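Local coordinates for pirin family protein (Acinetobacter baumannii, PDB 6D0P) that probably acts as a quercetin 2,3-dioxygenase of the pirin family, a two-cupin protein whose N-terminal cupin metal site, probably for iron, holds manganese here, at residues Gly78-Lys83 against Gly90-Gly95; Val97-Ala102 against Ala177-Pro182. All blocks are in the same frame, centred on the assembly; numbering follows the deposited sequence.

Contact 1: residues Gly78-Lys83 against Gly90-Gly95; sequences GEVTHK and GTIKTG
The backbones of V80 and I92 grip each other twice: I92 N reaches V80 O at 2.7 Å with an N-H...O angle of 171°, and V80 N gives to I92 O at 3.1 Å. Two residues on, H82 and G90 exchange the same two bonds, H82 N to G90 O at 2.9 Å being the straighter. Between these hydrogen-bonded pairs lies the non-hydrogen-bonded pair T81 and T91, whose CA atoms come within 4.2 Å. There the hydroxyls close the gap, T81 OG1 to T91 OG1 at 2.8 Å; each is anti to its own carbonyl carbon (chi1 near -68° in both), which turns it to the partner, with CG2 anti to the backbone N. This is an antiparallel beta hairpin of the N-terminal cupin domain, its strand axes at 154°, and the alternation puts H82, V80 and I92 on one face and both threonines on the other. On the first face G90 N lies over one face of the H82 ring, toward its rim, while I92 CG1 meets the ring's edge at CD2, 3.8 Å away. Past the strand ends, T94 OG1 donates to G78 O at 2.9 Å, and one water joins G78 N to the same hydroxyl. E79 runs alongside K93, OE2 reaching T94 N through a second water while OE1 bonds S113 OG. Further out, strand 106-112 pairs with the other flank of 80-84, through T81 with F111 and K83 with E109, and H82 also touches E110, a ligand of the bound manganese.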
loop_
_atom_site.group_PDB
_atom_site.type_symbol
_atom_site.label_atom_id
_atom_site.label_comp_id
_atom_site.label_asym_id
_atom_site.label_seq_id
_atom_site.Cartn_x
_atom_site.Cartn_y
_atom_site.Cartn_z
ATOM N N GLY A 78 -12.118 -3.108 -10.636
ATOM C CA GLY A 78 -13.038 -2.080 -10.155
ATOM C C GLY A 78 -12.345 -0.726 -10.026
ATOM O O GLY A 78 -11.191 -0.557 -10.457
ATOM N N GLU A 79 -13.030 0.243 -9.407
ATOM C CA GLU A 79 -12.558 1.627 -9.372
ATOM C C GLU A 79 -12.958 2.284 -8.054
ATOM O O GLU A 79 -14.009 1.976 -7.526
ATOM C CB GLU A 79 -13.214 2.480 -10.459
ATOM C CG GLU A 79 -13.102 1.956 -11.874
ATOM C CD GLU A 79 -13.600 2.928 -12.943
ATOM O OE1 GLU A 79 -14.431 3.848 -12.612
ATOM O OE2 GLU A 79 -13.178 2.759 -14.136
ATOM N N VAL A 80 -12.136 3.229 -7.583
ATOM C CA VAL A 80 -12.387 3.952 -6.343
ATOM C C VAL A 80 -12.406 5.452 -6.633
ATOM O O VAL A 80 -11.499 5.973 -7.291
ATOM C CB VAL A 80 -11.324 3.602 -5.287
ATOM C CG1 VAL A 80 -11.404 4.482 -4.042
ATOM C CG2 VAL A 80 -11.380 2.136 -4.900
ATOM N N THR A 81 -13.454 6.135 -6.170
ATOM C CA THR A 81 -13.537 7.573 -6.230
ATOM C C THR A 81 -13.307 8.108 -4.804
ATOM O O THR A 81 -13.804 7.526 -3.821
ATOM C CB THR A 81 -14.868 8.046 -6.813
ATOM O OG1 THR A 81 -14.905 7.647 -8.185
ATOM C CG2 THR A 81 -15.054 9.552 -6.736
ATOM N N HIS A 82 -12.521 9.165 -4.683
ATOM C CA HIS A 82 -12.243 9.763 -3.386
ATOM C C HIS A 82 -12.491 11.265 -3.514
ATOM O O HIS A 82 -12.364 11.824 -4.589
ATOM C CB HIS A 82 -10.837 9.413 -2.888
ATOM C CG HIS A 82 -9.755 9.758 -3.853
ATOM N ND1 HIS A 82 -9.000 10.898 -3.734
ATOM C CD2 HIS A 82 -9.344 9.144 -4.988
ATOM C CE1 HIS A 82 -8.152 10.966 -4.748
ATOM N NE2 HIS A 82 -8.336 9.895 -5.528
ATOM N N LYS A 83 -12.882 11.879 -2.410
ATOM C CA LYS A 83 -13.219 13.282 -2.373
ATOM C C LYS A 83 -12.889 13.812 -0.978
ATOM O O LYS A 83 -13.275 13.174 0.002
ATOM C CB LYS A 83 -14.716 13.499 -2.640
ATOM C CG LYS A 83 -15.157 14.951 -2.545
ATOM C CD LYS A 83 -16.488 15.285 -3.187
ATOM C CE LYS A 83 -17.681 14.688 -2.477
ATOM N NZ LYS A 83 -18.946 15.200 -3.059
ATOM N N GLY A 90 -10.541 12.484 -6.774
ATOM C CA GLY A 90 -10.456 11.988 -8.135
ATOM C C GLY A 90 -10.926 10.555 -8.224
ATOM O O GLY A 90 -11.467 10.017 -7.247
ATOM N N THR A 91 -10.708 9.941 -9.381
ATOM C CA THR A 91 -11.126 8.557 -9.574
ATOM C C THR A 91 -9.929 7.692 -9.964
ATOM O O THR A 91 -9.210 8.004 -10.896
ATOM C CB THR A 91 -12.246 8.451 -10.605
ATOM O OG1 THR A 91 -13.412 9.041 -10.033
ATOM C CG2 THR A 91 -12.565 7.018 -10.973
ATOM N N ILE A 92 -9.740 6.623 -9.207
ATOM C CA ILE A 92 -8.666 5.667 -9.427
ATOM C C ILE A 92 -9.235 4.530 -10.286
ATOM O O ILE A 92 -10.000 3.713 -9.787
ATOM C CB ILE A 92 -8.150 5.133 -8.078
ATOM C CG1 ILE A 92 -7.886 6.262 -7.074
ATOM C CG2 ILE A 92 -6.937 4.234 -8.279
ATOM C CD1 ILE A 92 -7.575 5.791 -5.665
ATOM N N LYS A 93 -8.865 4.466 -11.553
ATOM C CA LYS A 93 -9.376 3.399 -12.417
ATOM C C LYS A 93 -8.487 2.165 -12.268
ATOM O O LYS A 93 -7.418 2.224 -11.619
ATOM C CB LYS A 93 -9.422 3.847 -13.880
ATOM C CG LYS A 93 -10.227 5.098 -14.179
ATOM C CD LYS A 93 -10.288 5.399 -15.674
ATOM C CE LYS A 93 -11.008 6.690 -15.984
ATOM N NZ LYS A 93 -11.142 6.917 -17.445
ATOM N N THR A 94 -8.918 1.046 -12.857
ATOM C CA THR A 94 -8.142 -0.191 -12.783
ATOM C C THR A 94 -6.735 0.081 -13.339
ATOM O O THR A 94 -6.574 0.652 -14.417
ATOM C CB THR A 94 -8.846 -1.340 -13.525
ATOM O OG1 THR A 94 -9.939 -1.777 -12.714
ATOM C CG2 THR A 94 -7.953 -2.532 -13.781
ATOM N N GLY A 95 -5.722 -0.263 -12.571
ATOM C CA GLY A 95 -4.333 -0.044 -12.997
ATOM C C GLY A 95 -3.769 1.288 -12.535
ATOM O O GLY A 95 -2.533 1.486 -12.608
HETATM O O HOH W 1 -12.132 -3.941 -13.342
HETATM O O HOH W 2 -11.274 1.086 -14.685
#

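Contact 2: residues Val97-Ala102 against Ala177-Pro182; sequences VQWMTA and ATTFSP
W99 and A177 make the closest contact between these segments. The A177 methyl sits 3.3 Å above the indole plane, displaced toward the rim, and its CB comes within 3.5 Å of W99 CE3. W99 reaches across because CG stands anti to the backbone N (chi1 -166°), which swings the indole out from the strand toward the 177-182 loop. Farther along the ring, the T179 methyl CG2 touches CZ2 at 3.9 Å, the two side chains meeting at a slant. A second contact forms where T101 and F180 approach from opposite directions: T101 OG1 lies near the plane of the phenyl ring, at its edge, 3.7 Å from CE1, with T101 CG2 close to the same carbon.

Polar atoms are settled without a hydrogen bond between the segments. T178 O lies over one face of the indole, toward its rim, 3.9 Å from W99 NE1, but that N-H is given to E70 OE1. T101 OG1 bonds the other carboxylate oxygen, E70 OE2, and one glutamate thus holds both side chains. Within the loop, T179 OG1 donates to S181 O at 2.9 Å, from above the carbonyl plane.

Strand 97-101 runs between strands 69-75 and 145-146 in the sheet of the N-terminal cupin domain. The loop that covers W99 and T101 leads from strand 173-174 into strand 183-190, between 162-165 and 245-253 in the second large sheet.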
loop_
_atom_site.group_PDB
_atom_site.type_symbol
_atom_site.label_atom_id
_atom_site.label_comp_id
_atom_site.label_asym_id
_atom_site.label_seq_id
_atom_site.Cartn_x
_atom_site.Cartn_y
_atom_site.Cartn_z
ATOM N N VAL A 97 -2.974 4.426 -9.676
ATOM C CA VAL A 97 -2.566 4.528 -8.289
ATOM C C VAL A 97 -2.806 5.965 -7.786
ATOM O O VAL A 97 -2.653 6.941 -8.556
ATOM C CB VAL A 97 -1.077 4.154 -8.131
ATOM C CG1 VAL A 97 -0.575 4.443 -6.728
ATOM C CG2 VAL A 97 -0.815 2.714 -8.531
ATOM N N GLN A 98 -3.231 6.095 -6.526
ATOM C CA GLN A 98 -3.270 7.391 -5.843
ATOM C C GLN A 98 -2.284 7.324 -4.670
ATOM O O GLN A 98 -2.429 6.465 -3.780
ATOM C CB GLN A 98 -4.676 7.747 -5.352
ATOM C CG GLN A 98 -4.723 8.979 -4.446
ATOM C CD GLN A 98 -4.114 10.240 -5.019
ATOM O OE1 GLN A 98 -3.199 10.818 -4.426
ATOM N NE2 GLN A 98 -4.651 10.727 -6.141
ATOM N N TRP A 99 -1.235 8.139 -4.740
ATOM C CA TRP A 99 -0.244 8.264 -3.677
ATOM C C TRP A 99 -0.551 9.572 -2.948
ATOM O O TRP A 99 -0.119 10.638 -3.382
ATOM C CB TRP A 99 1.178 8.233 -4.262
ATOM C CG TRP A 99 2.243 8.023 -3.232
ATOM C CD1 TRP A 99 2.642 8.915 -2.277
ATOM C CD2 TRP A 99 3.077 6.861 -3.067
ATOM N NE1 TRP A 99 3.646 8.372 -1.512
ATOM C CE2 TRP A 99 3.941 7.125 -1.982
ATOM C CE3 TRP A 99 3.176 5.629 -3.722
ATOM C CZ2 TRP A 99 4.876 6.199 -1.526
ATOM C CZ3 TRP A 99 4.104 4.717 -3.273
ATOM C CH2 TRP A 99 4.932 4.994 -2.185
HETATM N N MSE A 100 -1.366 9.497 -1.910
HETATM C CA MSE A 100 -1.824 10.690 -1.211
HETATM C C MSE A 100 -1.055 10.941 0.046
HETATM O O MSE A 100 -0.951 10.061 0.931
HETATM C CB MSE A 100 -3.299 10.546 -0.822
HETATM C CG MSE A 100 -3.796 11.829 -0.133
HETATM SE SE MSE A 100 -5.646 11.586 0.564
HETATM C CE MSE A 100 -5.177 10.514 2.115
ATOM N N THR A 101 -0.497 12.138 0.148
ATOM C CA THR A 101 0.187 12.535 1.365
ATOM C C THR A 101 -0.822 13.259 2.263
ATOM O O THR A 101 -1.294 14.334 1.892
ATOM C CB THR A 101 1.358 13.475 1.083
ATOM O OG1 THR A 101 2.203 12.908 0.083
ATOM C CG2 THR A 101 2.131 13.789 2.340
ATOM N N ALA A 102 -1.191 12.672 3.388
ATOM C CA ALA A 102 -2.099 13.324 4.302
ATOM C C ALA A 102 -1.383 14.506 4.965
ATOM O O ALA A 102 -1.979 15.584 5.151
ATOM C CB ALA A 102 -2.605 12.349 5.334
ATOM N N ALA A 177 5.604 7.503 -8.552
ATOM C CA ALA A 177 5.295 8.343 -7.386
ATOM C C ALA A 177 6.589 8.866 -6.753
ATOM O O ALA A 177 7.537 8.094 -6.587
ATOM C CB ALA A 177 4.514 7.545 -6.357
ATOM N N THR A 178 6.600 10.141 -6.381
ATOM C CA THR A 178 7.698 10.726 -5.620
ATOM C C THR A 178 7.478 10.395 -4.141
ATOM O O THR A 178 6.333 10.175 -3.711
ATOM C CB THR A 178 7.821 12.244 -5.826
ATOM O OG1 THR A 178 6.633 12.856 -5.334
ATOM C CG2 THR A 178 8.050 12.643 -7.267
ATOM N N THR A 179 8.558 10.406 -3.363
ATOM C CA THR A 179 8.539 10.008 -1.954
ATOM C C THR A 179 9.384 10.978 -1.103
ATOM O O THR A 179 10.185 11.752 -1.636
ATOM C CB THR A 179 9.067 8.575 -1.782
ATOM O OG1 THR A 179 10.464 8.578 -2.094
ATOM C CG2 THR A 179 8.354 7.566 -2.654
ATOM N N PHE A 180 9.185 10.935 0.219
ATOM C CA PHE A 180 9.929 11.812 1.158
ATOM C C PHE A 180 11.204 11.152 1.698
ATOM O O PHE A 180 12.056 11.842 2.281
ATOM C CB PHE A 180 9.038 12.213 2.329
ATOM C CG PHE A 180 7.940 13.166 1.954
ATOM C CD1 PHE A 180 6.780 12.712 1.334
ATOM C CD2 PHE A 180 8.041 14.505 2.265
ATOM C CE1 PHE A 180 5.764 13.598 1.009
ATOM C CE2 PHE A 180 7.019 15.386 1.951
ATOM C CZ PHE A 180 5.888 14.929 1.318
ATOM N N SER A 181 11.312 9.829 1.568
ATOM C CA SER A 181 12.488 9.095 2.026
ATOM C C SER A 181 12.760 7.984 1.004
ATOM O O SER A 181 11.869 7.678 0.227
ATOM C CB SER A 181 12.304 8.542 3.431
ATOM O OG SER A 181 11.202 7.658 3.509
ATOM N N PRO A 182 13.954 7.379 1.025
ATOM C CA PRO A 182 14.289 6.354 0.026
ATOM C C PRO A 182 13.467 5.078 0.239
ATOM O O PRO A 182 13.555 4.461 1.306
ATOM C CB PRO A 182 15.789 6.081 0.219
ATOM C CG PRO A 182 16.292 7.349 0.874
ATOM C CD PRO A 182 15.160 7.701 1.816
#

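Contact 1 and contact 2 follow in series along the chain, strand 89-92 leading into strand 97-101, and their centres are about 17 Å apart. They meet directly through Q98, whose CB lies 3.5 Å from I92 CD1 and whose NE2 lies 3.8 Å from H82 CE1. Neither supplies a ligand to the manganese site of H64, H66, H108 and E110. Contact 1 is the nearer: the H82 side chain is about 4 Å from that of E110 and about 8 Å from the metal, against about 12 Å for T101. In the same strand as T101, M100 touches both H66 and H108. Contact 2 lies nearer the centre of the chain, about 10 Å from it against about 15 Å.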